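4'-phospho-dehydrooxetanocin synthase (PDB 5UL3) catalyses the cobalamin-dependent radical SAM ring contraction of dAMP to an oxetane aldehyde, a step in the biosynthesis of the antiviral nucleoside oxetanocin A. Local coordinates at residues R34-F39 with K48-S53; L85-P90 with E150-V155; K418-C423 with R460-L465; Y514-L517 with E522-E525. One frame throughout, in Å; residues are numbered along the deposited sequence. Where two conformers were deposited one is given.

How the contacts relate
The four contacts follow one another along the chain and fall into two pairs. Contact 1 joins a helix to the edge strand 49-53 of the four-stranded antiparallel sheet in the N-terminal part. Contact 2, its centre about 18 Å away, ties that part to the cobalamin-binding Rossmann fold, and the two touch where S53 meets Q151. Contacts 3 and 4 belong to the radical SAM core; their centres are about 14 Å apart, L461 and A464 of contact 3 pack on L517 of contact 4, and R460 NH1 probably hydrogen-bonds to L517 O. The N-terminal pair and contact 4 lie toward different ends of the molecule, contacts 1 and 4 about 64 Å apart between centres.

Contact 1: R34-F39 with K48-S53; sequences RCEELF and KRILVS
I50 and C35 meet where helix 34-39 passes the strand 49-53, the two axes 9.7 Å apart at closest and their N-to-C directions 134° apart, nearer antiparallel than parallel. The tip of I50 does most of the touching: CD1 lies 3.9 Å from CB of C35 and 3.5 Å from CG of E36. Its CG1 branch is placed between the backbone N and the carbonyl carbon (chi1 64°), which sends the long arm to the helix. The side chains of E36 and I50 slant across each other; the glutamate's CG does the touching, its carboxylate being turned to Y47, whose hydroxyl is hydrogen-bonded to OE2. Glutamate thus suits a half-buried place, apolar at its base and polar at its end. Two residues along the strand, V52 directs CG2 at the sulfur of C35, with 4.1 Å between CG2 and SG. Cysteine is small enough for this buried position, where L17 and F21 of helix 7-21 also press on it. The arrangement is that of a helix packed on one face of an antiparallel sheet at its edge strand, with a classic beta bulge at the start, where K48 and R49 both face I64 of the neighbouring strand.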
loop_
_atom_site.group_PDB
_atom_site.type_symbol
_atom_site.label_atom_id
_atom_site.label_comp_id
_atom_site.label_asym_id
_atom_site.label_seq_id
_atom_site.Cartn_x
_atom_site.Cartn_y
_atom_site.Cartn_z
ATOM N N ARG A 34 23.982 -7.300 23.450
ATOM C CA ARG A 34 24.950 -8.308 23.038
ATOM C C ARG A 34 26.332 -7.711 22.819
ATOM O O ARG A 34 27.336 -8.423 22.949
ATOM C CB ARG A 34 24.468 -9.022 21.782
ATOM C CG ARG A 34 23.222 -9.846 22.028
ATOM C CD ARG A 34 22.479 -10.157 20.744
ATOM N NE ARG A 34 21.181 -10.778 21.008
ATOM C CZ ARG A 34 20.826 -11.981 20.573
ATOM N NH1 ARG A 34 21.672 -12.700 19.841
ATOM N NH2 ARG A 34 19.622 -12.458 20.860
ATOM N N CYS A 35 26.411 -6.417 22.486
ATOM C CA CYS A 35 27.718 -5.780 22.357
ATOM C C CYS A 35 28.365 -5.564 23.723
ATOM O O CYS A 35 29.581 -5.739 23.874
ATOM C CB CYS A 35 27.600 -4.453 21.604
ATOM S SG CYS A 35 27.279 -4.624 19.827
ATOM N N GLU A 36 27.574 -5.179 24.726
ATOM C CA GLU A 36 28.118 -5.032 26.074
ATOM C C GLU A 36 28.651 -6.356 26.598
ATOM O O GLU A 36 29.751 -6.411 27.162
ATOM C CB GLU A 36 27.057 -4.475 27.020
ATOM C CG GLU A 36 26.617 -3.079 26.647
ATOM C CD GLU A 36 26.439 -2.178 27.848
ATOM O OE1 GLU A 36 25.281 -2.003 28.292
ATOM O OE2 GLU A 36 27.460 -1.650 28.348
ATOM N N GLU A 37 27.897 -7.437 26.399
ATOM C CA GLU A 37 28.325 -8.743 26.886
ATOM C C GLU A 37 29.579 -9.227 26.171
ATOM O O GLU A 37 30.373 -9.977 26.751
ATOM C CB GLU A 37 27.175 -9.740 26.735
ATOM C CG GLU A 37 25.946 -9.331 27.544
ATOM C CD GLU A 37 24.736 -10.233 27.339
ATOM O OE1 GLU A 37 24.611 -10.848 26.254
ATOM O OE2 GLU A 37 23.903 -10.315 28.270
ATOM N N LEU A 38 29.785 -8.799 24.925
ATOM C CA LEU A 38 30.978 -9.189 24.185
ATOM C C LEU A 38 32.210 -8.423 24.657
ATOM O O LEU A 38 33.322 -8.967 24.660
ATOM C CB LEU A 38 30.755 -8.964 22.689
ATOM C CG LEU A 38 32.004 -8.908 21.810
ATOM C CD1 LEU A 38 32.690 -10.265 21.738
ATOM C CD2 LEU A 38 31.702 -8.374 20.400
ATOM N N PHE A 39 32.041 -7.163 25.053
ATOM C CA PHE A 39 33.182 -6.360 25.469
ATOM C C PHE A 39 33.468 -6.470 26.959
ATOM O O PHE A 39 34.609 -6.231 27.380
ATOM C CB PHE A 39 32.975 -4.899 25.050
ATOM C CG PHE A 39 33.392 -4.629 23.630
ATOM C CD1 PHE A 39 32.541 -4.917 22.576
ATOM C CD2 PHE A 39 34.650 -4.122 23.345
ATOM C CE1 PHE A 39 32.940 -4.697 21.269
ATOM C CE2 PHE A 39 35.048 -3.898 22.046
ATOM C CZ PHE A 39 34.188 -4.182 21.003
ATOM N N LYS A 48 33.229 3.315 29.362
ATOM C CA LYS A 48 32.181 4.051 30.063
ATOM C C LYS A 48 30.807 3.863 29.428
ATOM O O LYS A 48 29.824 3.632 30.137
ATOM C CB LYS A 48 32.532 5.540 30.129
ATOM C CG LYS A 48 33.502 5.879 31.257
ATOM C CD LYS A 48 33.537 7.374 31.534
ATOM C CE LYS A 48 34.196 7.667 32.879
ATOM N NZ LYS A 48 34.158 9.121 33.201
ATOM N N ARG A 49 30.705 3.967 28.106
ATOM C CA ARG A 49 29.414 3.737 27.471
ATOM C C ARG A 49 29.632 3.294 26.033
ATOM O O ARG A 49 30.726 3.426 25.477
ATOM C CB ARG A 49 28.513 4.980 27.549
ATOM C CG ARG A 49 28.981 6.178 26.750
ATOM C CD ARG A 49 28.027 7.356 26.949
ATOM N NE ARG A 49 27.977 8.244 25.787
ATOM C CZ ARG A 49 27.089 8.143 24.796
ATOM N NH1 ARG A 49 27.125 9.004 23.785
ATOM N NH2 ARG A 49 26.164 7.187 24.809
ATOM N N ILE A 50 28.582 2.714 25.449
ATOM C CA ILE A 50 28.617 2.287 24.059
ATOM C C ILE A 50 27.398 2.854 23.344
ATOM O O ILE A 50 26.391 3.207 23.960
ATOM C CB ILE A 50 28.662 0.754 23.884
ATOM C CG1 ILE A 50 27.393 0.108 24.428
ATOM C CG2 ILE A 50 29.896 0.161 24.543
ATOM C CD1 ILE A 50 27.047 -1.169 23.712
ATOM N N LEU A 51 27.520 2.931 22.023
ATOM C CA LEU A 51 26.472 3.399 21.124
ATOM C C LEU A 51 26.528 2.525 19.881
ATOM O O LEU A 51 27.611 2.315 19.327
ATOM C CB LEU A 51 26.691 4.877 20.753
ATOM C CG LEU A 51 25.867 5.440 19.584
ATOM C CD1 LEU A 51 24.403 5.449 19.925
ATOM C CD2 LEU A 51 26.345 6.831 19.209
ATOM N N VAL A 52 25.377 2.017 19.435
ATOM C CA VAL A 52 25.274 1.354 18.140
ATOM C C VAL A 52 24.442 2.263 17.236
ATOM O O VAL A 52 23.389 2.763 17.652
ATOM C CB VAL A 52 24.638 -0.044 18.241
ATOM C CG1 VAL A 52 24.403 -0.624 16.841
ATOM C CG2 VAL A 52 25.557 -0.975 19.031
ATOM N N SER A 53 24.922 2.483 16.025
ATOM C CA SER A 53 24.134 3.208 15.020
ATOM C C SER A 53 24.424 2.564 13.675
ATOM O O SER A 53 25.105 1.538 13.595
ATOM C CB SER A 53 24.464 4.709 15.047
ATOM O OG SER A 53 23.553 5.433 14.214
#

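Contact 2: L85-P90 with E150-V155. With EDO (1,2-ethanediol), chain N.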
loop_
_atom_site.group_PDB
_atom_site.type_symbol
_atom_site.label_atom_id
_atom_site.label_comp_id
_atom_site.label_asym_id
_atom_site.label_seq_id
_atom_site.Cartn_x
_atom_site.Cartn_y
_atom_site.Cartn_z
ATOM N N LEU A 85 31.318 10.336 11.300
ATOM C CA LEU A 85 32.713 10.769 11.370
ATOM C C LEU A 85 32.998 11.833 10.322
ATOM O O LEU A 85 33.755 12.783 10.580
ATOM C CB LEU A 85 33.651 9.575 11.192
ATOM C CG LEU A 85 33.596 8.508 12.296
ATOM C CD1 LEU A 85 34.475 7.305 11.946
ATOM C CD2 LEU A 85 33.964 9.072 13.665
ATOM N N MET A 86 32.389 11.698 9.134
ATOM C CA MET A 86 32.618 12.666 8.070
ATOM C C MET A 86 32.066 14.043 8.433
ATOM O O MET A 86 32.678 15.066 8.105
ATOM C CB MET A 86 32.008 12.166 6.759
ATOM C CG MET A 86 32.410 12.991 5.560
ATOM S SD MET A 86 31.722 12.289 4.052
ATOM C CE MET A 86 32.538 10.692 4.034
ATOM N N ARG A 87 30.915 14.096 9.103
ATOM C CA ARG A 87 30.402 15.382 9.572
ATOM C C ARG A 87 31.320 15.990 10.626
ATOM O O ARG A 87 31.510 17.213 10.661
ATOM C CB ARG A 87 28.989 15.221 10.136
ATOM C CG ARG A 87 27.957 14.886 9.088
ATOM C CD ARG A 87 26.526 14.947 9.660
ATOM N NE ARG A 87 26.275 13.980 10.734
ATOM C CZ ARG A 87 25.778 12.754 10.547
ATOM N NH1 ARG A 87 25.501 12.313 9.320
ATOM N NH2 ARG A 87 25.564 11.975 11.591
ATOM N N TRP A 88 31.882 15.152 11.494
ATOM C CA TRP A 88 32.768 15.632 12.553
ATOM C C TRP A 88 34.103 16.128 11.997
ATOM O O TRP A 88 34.622 17.166 12.440
ATOM C CB TRP A 88 32.978 14.520 13.586
ATOM C CG TRP A 88 34.230 14.667 14.401
ATOM C CD1 TRP A 88 34.469 15.575 15.401
ATOM C CD2 TRP A 88 35.409 13.872 14.288
ATOM N NE1 TRP A 88 35.738 15.389 15.908
ATOM C CE2 TRP A 88 36.332 14.350 15.241
ATOM C CE3 TRP A 88 35.776 12.798 13.472
ATOM C CZ2 TRP A 88 37.598 13.788 15.401
ATOM C CZ3 TRP A 88 37.027 12.245 13.629
ATOM C CH2 TRP A 88 37.931 12.749 14.581
ATOM N N HIS A 89 34.663 15.431 11.008
ATOM C CA HIS A 89 35.987 15.764 10.472
ATOM C C HIS A 89 36.058 15.271 9.032
ATOM O O HIS A 89 36.374 14.099 8.781
ATOM C CB HIS A 89 37.082 15.134 11.328
ATOM C CG HIS A 89 38.476 15.628 11.036
ATOM N ND1 HIS A 89 38.873 16.096 9.801
ATOM C CD2 HIS A 89 39.564 15.709 11.840
ATOM C CE1 HIS A 89 40.146 16.453 9.859
ATOM N NE2 HIS A 89 40.588 16.228 11.086
ATOM N N PRO A 90 35.792 16.139 8.058
ATOM C CA PRO A 90 35.743 15.684 6.657
ATOM C C PRO A 90 37.065 15.145 6.124
ATOM O O PRO A 90 37.074 14.508 5.063
ATOM C CB PRO A 90 35.317 16.950 5.895
ATOM C CG PRO A 90 34.635 17.790 6.919
ATOM C CD PRO A 90 35.336 17.528 8.211
ATOM N N GLU A 150 22.219 7.333 8.318
ATOM C CA GLU A 150 22.915 8.612 8.439
ATOM C C GLU A 150 23.484 8.851 9.841
ATOM O O GLU A 150 24.196 9.845 10.050
ATOM C CB GLU A 150 21.965 9.746 8.066
ATOM C CG GLU A 150 21.591 9.764 6.589
ATOM C CD GLU A 150 22.735 10.231 5.696
ATOM O OE1 GLU A 150 23.661 10.924 6.182
ATOM O OE2 GLU A 150 22.700 9.893 4.495
ATOM N N GLN A 151 23.191 7.958 10.778
ATOM C CA GLN A 151 23.593 8.048 12.177
ATOM C C GLN A 151 23.210 9.397 12.768
ATOM O O GLN A 151 24.003 10.069 13.429
ATOM C CB GLN A 151 25.087 7.744 12.340
ATOM C CG GLN A 151 25.486 6.439 11.639
ATOM C CD GLN A 151 26.824 5.865 12.101
ATOM O OE1 GLN A 151 27.368 6.270 13.124
ATOM N NE2 GLN A 151 27.365 4.933 11.326
ATOM N N LEU A 152 21.954 9.788 12.533
ATOM C CA LEU A 152 21.436 11.067 12.995
ATOM C C LEU A 152 20.693 10.975 14.322
ATOM O O LEU A 152 20.599 11.984 15.029
ATOM C CB LEU A 152 20.504 11.674 11.932
ATOM C CG LEU A 152 21.179 12.101 10.620
ATOM C CD1 LEU A 152 20.121 12.474 9.591
ATOM C CD2 LEU A 152 22.152 13.259 10.826
ATOM N N ALA A 153 20.172 9.805 14.681
ATOM C CA ALA A 153 19.335 9.690 15.870
ATOM C C ALA A 153 19.247 8.230 16.263
ATOM O O ALA A 153 19.424 7.333 15.440
ATOM C CB ALA A 153 17.918 10.236 15.641
ATOM N N LYS A 154 18.987 8.011 17.547
ATOM C CA LYS A 154 18.443 6.745 18.009
ATOM C C LYS A 154 16.942 6.764 17.746
ATOM O O LYS A 154 16.260 7.712 18.127
ATOM C CB LYS A 154 18.735 6.559 19.493
ATOM C CG LYS A 154 20.248 6.448 19.768
ATOM C CD LYS A 154 20.509 5.846 21.143
ATOM C CE LYS A 154 21.623 6.588 21.865
ATOM N NZ LYS A 154 21.728 6.181 23.301
ATOM N N VAL A 155 16.437 5.745 17.061
ATOM C CA VAL A 155 15.041 5.717 16.647
ATOM C C VAL A 155 14.353 4.572 17.373
ATOM O O VAL A 155 14.871 3.453 17.404
ATOM C CB VAL A 155 14.890 5.562 15.120
ATOM C CG1 VAL A 155 13.405 5.629 14.705
ATOM C CG2 VAL A 155 15.694 6.639 14.382
HETATM C C1 EDO N . 24.428 11.715 1.825
HETATM O O1 EDO N . 23.829 10.424 1.957
HETATM C C2 EDO N . 25.658 11.761 2.719
HETATM O O2 EDO N . 25.363 11.144 3.982
HETATM O O HOH W 1 25.801 13.304 6.513
#
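R87 in the last turn of helix 83-88 faces the end of helix 138-149, where Q151 turns to positive phi (52°) in a Schellman motif; the nearest CA atoms, those of R87 and E150, are 10.2 Å apart. Only a long side chain spans such a gap. The R87 chain, bent at chi3 (-62°), presents its guanidinium end-on to a single acceptor, the carbonyl oxygen of E150: NH1 lies 2.9 Å and NH2 3.0 Å from that O. Both nitrogens lie in the carbonyl plane, and the oxygen in turn lies near the guanidinium plane, although neither N-H points straight at it (146° for NH1). CD2 of L152 covers one face of the flat group, 3.6 Å above its plane, which suits leucine because a guanidinium face is poor at hydrogen bonding. The E150 carboxylate forms a long salt bridge, NH1 to OE1 3.9 Å; a water links the same two atoms, and an ethanediol, probably from the crystallisation liquor, binds both carboxylate oxygens. The arginine probably also eases the negative end of the helix dipole. Helix 138-149 belongs to a beta-alpha-beta crossover between parallel strands 119-124 and 154-159, a hallmark of the Rossmann fold that houses cobalamin.

Contact 3: K418-C423 with R460-L465; sequences KMWHYC and RLVSAL
L465 pushes its CD1 methyl against the start of the W420 side chain, and this is the tight part of the contact: CD1 is 3.5 Å from CB of W420 and 3.6 Å from the backbone N of H421. One turn back, V462 lays CG2 over the face of the indole, 4.2 Å from the centroid of the six-membered ring and 11° off its normal, a CH-pi contact. Having CG2 beside its backbone N, with CG1 anti to that N (chi1 175°), directs this methyl to the ring. The opposite face is taken by CE of M419, from the same helix as the tryptophan, 3.4 Å above the plane. The buried indole therefore has a methyl on each face, both offset toward the rim, while its NE1 gives a hydrogen bond to the carbonyl oxygen of S402. The loose side is the H421 edge, where the other methyl of L465, CD2, approaches the imidazole obliquely, 4.0 Å from CD2 of H421; both residues are partly exposed, and their side chains run roughly at right angles. Histidine suits this border because its carbons can meet the leucine while ND1 is hydrogen-bonded to the Y510 hydroxyl. Within the partial TIM barrel, helix 410-426 lies between helix 374-386, which M419 and C423 touch, and helix 452-464, with W420 reaching inward to F396 of strand 393-398; helix 510-519 covers L461 and A464 beyond.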
loop_
_atom_site.group_PDB
_atom_site.type_symbol
_atom_site.label_atom_id
_atom_site.label_comp_id
_atom_site.label_asym_id
_atom_site.label_seq_id
_atom_site.Cartn_x
_atom_site.Cartn_y
_atom_site.Cartn_z
ATOM N N LYS A 418 8.336 -9.463 -23.076
ATOM C CA LYS A 418 9.486 -10.169 -22.513
ATOM C C LYS A 418 9.709 -9.797 -21.049
ATOM O O LYS A 418 9.955 -10.669 -20.205
ATOM C CB LYS A 418 10.743 -9.874 -23.332
ATOM C CG LYS A 418 12.009 -10.442 -22.699
ATOM C CD LYS A 418 13.251 -10.223 -23.590
ATOM C CE LYS A 418 14.495 -10.816 -22.920
ATOM N NZ LYS A 418 15.778 -10.353 -23.552
ATOM N N MET A 419 9.622 -8.507 -20.725
ATOM C CA MET A 419 9.801 -8.068 -19.342
ATOM C C MET A 419 8.752 -8.691 -18.427
ATOM O O MET A 419 9.070 -9.187 -17.336
ATOM C CB MET A 419 9.735 -6.536 -19.262
ATOM C CG MET A 419 10.018 -5.962 -17.859
ATOM S SD MET A 419 9.102 -4.417 -17.609
ATOM C CE MET A 419 7.448 -5.080 -17.510
ATOM N N TRP A 420 7.487 -8.666 -18.851
ATOM C CA TRP A 420 6.445 -9.279 -18.035
ATOM C C TRP A 420 6.676 -10.778 -17.869
ATOM O O TRP A 420 6.381 -11.343 -16.805
ATOM C CB TRP A 420 5.075 -8.993 -18.656
ATOM C CG TRP A 420 4.545 -7.647 -18.271
ATOM C CD1 TRP A 420 4.658 -6.463 -18.982
ATOM C CD2 TRP A 420 3.848 -7.323 -17.062
ATOM N NE1 TRP A 420 4.056 -5.439 -18.285
ATOM C CE2 TRP A 420 3.551 -5.940 -17.106
ATOM C CE3 TRP A 420 3.437 -8.070 -15.945
ATOM C CZ2 TRP A 420 2.859 -5.294 -16.079
ATOM C CZ3 TRP A 420 2.758 -7.420 -14.926
ATOM C CH2 TRP A 420 2.474 -6.044 -15.002
ATOM N N HIS A 421 7.208 -11.437 -18.899
ATOM C CA HIS A 421 7.537 -12.853 -18.764
ATOM C C HIS A 421 8.599 -13.056 -17.699
ATOM O O HIS A 421 8.480 -13.959 -16.862
ATOM C CB HIS A 421 8.002 -13.429 -20.101
ATOM C CG HIS A 421 8.287 -14.901 -20.057
ATOM N ND1 HIS A 421 9.410 -15.458 -20.633
ATOM C CD2 HIS A 421 7.594 -15.931 -19.513
ATOM C CE1 HIS A 421 9.400 -16.765 -20.439
ATOM N NE2 HIS A 421 8.307 -17.079 -19.769
ATOM N N TYR A 422 9.641 -12.216 -17.703
ATOM C CA TYR A 422 10.650 -12.289 -16.651
ATOM C C TYR A 422 10.031 -12.072 -15.279
ATOM O O TYR A 422 10.443 -12.712 -14.305
ATOM C CB TYR A 422 11.762 -11.264 -16.894
ATOM C CG TYR A 422 12.925 -11.833 -17.686
ATOM C CD1 TYR A 422 12.895 -11.856 -19.064
ATOM C CD2 TYR A 422 14.023 -12.390 -17.047
ATOM C CE1 TYR A 422 13.939 -12.387 -19.796
ATOM C CE2 TYR A 422 15.081 -12.929 -17.770
ATOM C CZ TYR A 422 15.027 -12.919 -19.147
ATOM O OH TYR A 422 16.058 -13.442 -19.891
ATOM N N CYS A 423 9.064 -11.150 -15.171
ATOM C CA CYS A 423 8.367 -10.978 -13.896
ATOM C C CYS A 423 7.680 -12.275 -13.476
ATOM O O CYS A 423 7.782 -12.698 -12.321
ATOM C CB CYS A 423 7.341 -9.858 -13.992
ATOM S SG CYS A 423 8.097 -8.227 -14.064
ATOM N N ARG A 460 -5.173 -9.906 -21.466
ATOM C CA ARG A 460 -4.838 -11.094 -22.243
ATOM C C ARG A 460 -3.351 -11.428 -22.136
ATOM O O ARG A 460 -2.969 -12.584 -21.901
ATOM C CB ARG A 460 -5.254 -10.838 -23.698
ATOM C CG ARG A 460 -5.320 -12.032 -24.617
ATOM C CD ARG A 460 -5.776 -11.617 -26.028
ATOM N NE ARG A 460 -7.185 -11.243 -26.097
ATOM C CZ ARG A 460 -7.715 -10.498 -27.061
ATOM N NH1 ARG A 460 -6.952 -10.026 -28.048
ATOM N NH2 ARG A 460 -9.005 -10.213 -27.040
ATOM N N LEU A 461 -2.491 -10.423 -22.317
ATOM C CA LEU A 461 -1.051 -10.650 -22.280
ATOM C C LEU A 461 -0.572 -11.085 -20.896
ATOM O O LEU A 461 0.211 -12.035 -20.771
ATOM C CB LEU A 461 -0.319 -9.376 -22.734
ATOM C CG LEU A 461 -0.564 -9.008 -24.202
ATOM C CD1 LEU A 461 -0.171 -7.547 -24.505
ATOM C CD2 LEU A 461 0.213 -9.963 -25.126
ATOM N N VAL A 462 -1.019 -10.398 -19.845
ATOM C CA VAL A 462 -0.534 -10.737 -18.505
ATOM C C VAL A 462 -1.066 -12.098 -18.077
ATOM O O VAL A 462 -0.323 -12.917 -17.522
ATOM C CB VAL A 462 -0.910 -9.650 -17.483
ATOM C CG1 VAL A 462 -0.484 -10.101 -16.060
ATOM C CG2 VAL A 462 -0.202 -8.313 -17.843
ATOM N N SER A 463 -2.349 -12.362 -18.333
ATOM C CA SER A 463 -2.900 -13.652 -17.904
ATOM C C SER A 463 -2.270 -14.814 -18.671
ATOM O O SER A 463 -2.030 -15.882 -18.083
ATOM C CB SER A 463 -4.424 -13.656 -18.039
ATOM O OG SER A 463 -4.853 -13.489 -19.378
ATOM N N ALA A 464 -1.935 -14.615 -19.953
ATOM C CA ALA A 464 -1.288 -15.674 -20.721
ATOM C C ALA A 464 0.065 -16.063 -20.141
ATOM O O ALA A 464 0.524 -17.186 -20.375
ATOM C CB ALA A 464 -1.137 -15.255 -22.197
ATOM N N LEU A 465 0.720 -15.167 -19.397
ATOM C CA LEU A 465 1.983 -15.505 -18.758
ATOM C C LEU A 465 1.811 -16.237 -17.431
ATOM O O LEU A 465 2.817 -16.520 -16.774
ATOM C CB LEU A 465 2.804 -14.238 -18.542
ATOM C CG LEU A 465 3.145 -13.503 -19.839
ATOM C CD1 LEU A 465 3.760 -12.138 -19.529
ATOM C CD2 LEU A 465 4.108 -14.338 -20.665
#

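Contact 4: Y514-L517 with E522-E525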
loop_
_atom_site.group_PDB
_atom_site.type_symbol
_atom_site.label_atom_id
_atom_site.label_comp_id
_atom_site.label_asym_id
_atom_site.label_seq_id
_atom_site.Cartn_x
_atom_site.Cartn_y
_atom_site.Cartn_z
ATOM N N TYR A 514 3.140 -12.474 -28.978
ATOM C CA TYR A 514 2.485 -11.171 -29.052
ATOM C C TYR A 514 1.518 -11.096 -30.226
ATOM O O TYR A 514 0.361 -10.697 -30.062
ATOM C CB TYR A 514 3.541 -10.070 -29.161
ATOM C CG TYR A 514 2.999 -8.664 -29.172
ATOM C CD1 TYR A 514 2.644 -8.026 -27.986
ATOM C CD2 TYR A 514 2.881 -7.950 -30.361
ATOM C CE1 TYR A 514 2.158 -6.730 -27.987
ATOM C CE2 TYR A 514 2.401 -6.650 -30.370
ATOM C CZ TYR A 514 2.035 -6.047 -29.192
ATOM O OH TYR A 514 1.564 -4.761 -29.213
ATOM N N ASP A 515 1.979 -11.468 -31.423
ATOM C CA ASP A 515 1.126 -11.357 -32.605
ATOM C C ASP A 515 -0.109 -12.240 -32.482
ATOM O O ASP A 515 -1.215 -11.831 -32.859
ATOM C CB ASP A 515 1.921 -11.712 -33.863
ATOM C CG ASP A 515 2.869 -10.609 -34.284
ATOM O OD1 ASP A 515 2.599 -9.434 -33.960
ATOM O OD2 ASP A 515 3.882 -10.918 -34.949
ATOM N N LYS A 516 0.052 -13.449 -31.941
ATOM C CA LYS A 516 -1.085 -14.356 -31.829
ATOM C C LYS A 516 -2.110 -13.854 -30.817
ATOM O O LYS A 516 -3.319 -13.958 -31.054
ATOM C CB LYS A 516 -0.601 -15.756 -31.472
ATOM C CG LYS A 516 -0.076 -16.545 -32.670
ATOM C CD LYS A 516 0.560 -17.854 -32.222
ATOM C CE LYS A 516 1.119 -18.659 -33.392
ATOM N NZ LYS A 516 0.052 -19.392 -34.131
ATOM N N LEU A 517 -1.658 -13.303 -29.684
ATOM C CA LEU A 517 -2.614 -12.802 -28.698
ATOM C C LEU A 517 -3.317 -11.531 -29.159
ATOM O O LEU A 517 -4.432 -11.265 -28.706
ATOM C CB LEU A 517 -1.917 -12.578 -27.352
ATOM C CG LEU A 517 -1.577 -13.878 -26.617
ATOM C CD1 LEU A 517 -0.662 -13.617 -25.433
ATOM C CD2 LEU A 517 -2.848 -14.566 -26.168
ATOM N N GLU A 522 -8.376 -17.568 -33.584
ATOM C CA GLU A 522 -8.416 -18.982 -33.227
ATOM C C GLU A 522 -7.526 -19.267 -32.028
ATOM O O GLU A 522 -7.879 -20.074 -31.162
ATOM C CB GLU A 522 -7.990 -19.846 -34.414
ATOM C CG GLU A 522 -9.002 -19.908 -35.547
ATOM C CD GLU A 522 -8.716 -21.046 -36.509
ATOM O OE1 GLU A 522 -7.709 -21.759 -36.301
ATOM O OE2 GLU A 522 -9.497 -21.230 -37.468
ATOM N N PHE A 523 -6.362 -18.620 -31.969
ATOM C CA PHE A 523 -5.457 -18.805 -30.840
ATOM C C PHE A 523 -6.097 -18.312 -29.544
ATOM O O PHE A 523 -6.100 -19.020 -28.530
ATOM C CB PHE A 523 -4.141 -18.077 -31.118
ATOM C CG PHE A 523 -3.066 -18.325 -30.101
ATOM C CD1 PHE A 523 -2.217 -19.410 -30.220
ATOM C CD2 PHE A 523 -2.874 -17.441 -29.047
ATOM C CE1 PHE A 523 -1.209 -19.624 -29.298
ATOM C CE2 PHE A 523 -1.870 -17.651 -28.123
ATOM C CZ PHE A 523 -1.036 -18.741 -28.247
ATOM N N ILE A 524 -6.657 -17.101 -29.569
ATOM C CA ILE A 524 -7.330 -16.559 -28.391
ATOM C C ILE A 524 -8.435 -17.502 -27.922
ATOM O O ILE A 524 -8.535 -17.823 -26.730
ATOM C CB ILE A 524 -7.866 -15.149 -28.691
ATOM C CG1 ILE A 524 -6.695 -14.192 -28.956
ATOM C CG2 ILE A 524 -8.723 -14.661 -27.552
ATOM C CD1 ILE A 524 -7.071 -12.947 -29.763
ATOM N N GLU A 525 -9.261 -17.986 -28.856
ATOM C CA GLU A 525 -10.322 -18.928 -28.499
ATOM C C GLU A 525 -9.766 -20.211 -27.887
ATOM O O GLU A 525 -10.325 -20.737 -26.917
ATOM C CB GLU A 525 -11.170 -19.254 -29.725
ATOM C CG GLU A 525 -12.352 -18.336 -29.868
ATOM C CD GLU A 525 -13.142 -18.246 -28.584
ATOM O OE1 GLU A 525 -13.751 -19.268 -28.190
ATOM O OE2 GLU A 525 -13.132 -17.158 -27.961
#
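The carbonyl oxygen of L517 accepts a hydrogen bond from NH1 of R460 in the neighbouring helix 452-464, while CD1 of I524 lies against the same O at 3.3 Å. The rest of the contact centres on F523. Its CG stands anti to the backbone N (chi1 -173°), which swings the ring across to the other helix. K516 lies over one face: CB is 3.9 Å from the ring centroid, 18° off the normal, and CD is 3.8 Å from CE1 of F523. The two side chains cross at about a right angle, and it is the methylenes CB and CD that lie over the ring. NZ turns aside at chi4 (-79°) and has a long, weak ion pair with D520. At the edge of the ring, in its plane, stands CD2 of L517, 3.8 Å from CE2 of F523. Lysine suits this border because its alkyl chain can shield an aromatic while its charged end can remain at the partly exposed rim. Across the tight corner between helices 510-519 and 521-527 the direct contacts are dispersion and CH-pi, which probably depend little on ionisation; the charged element is the R460 bond at L517 O.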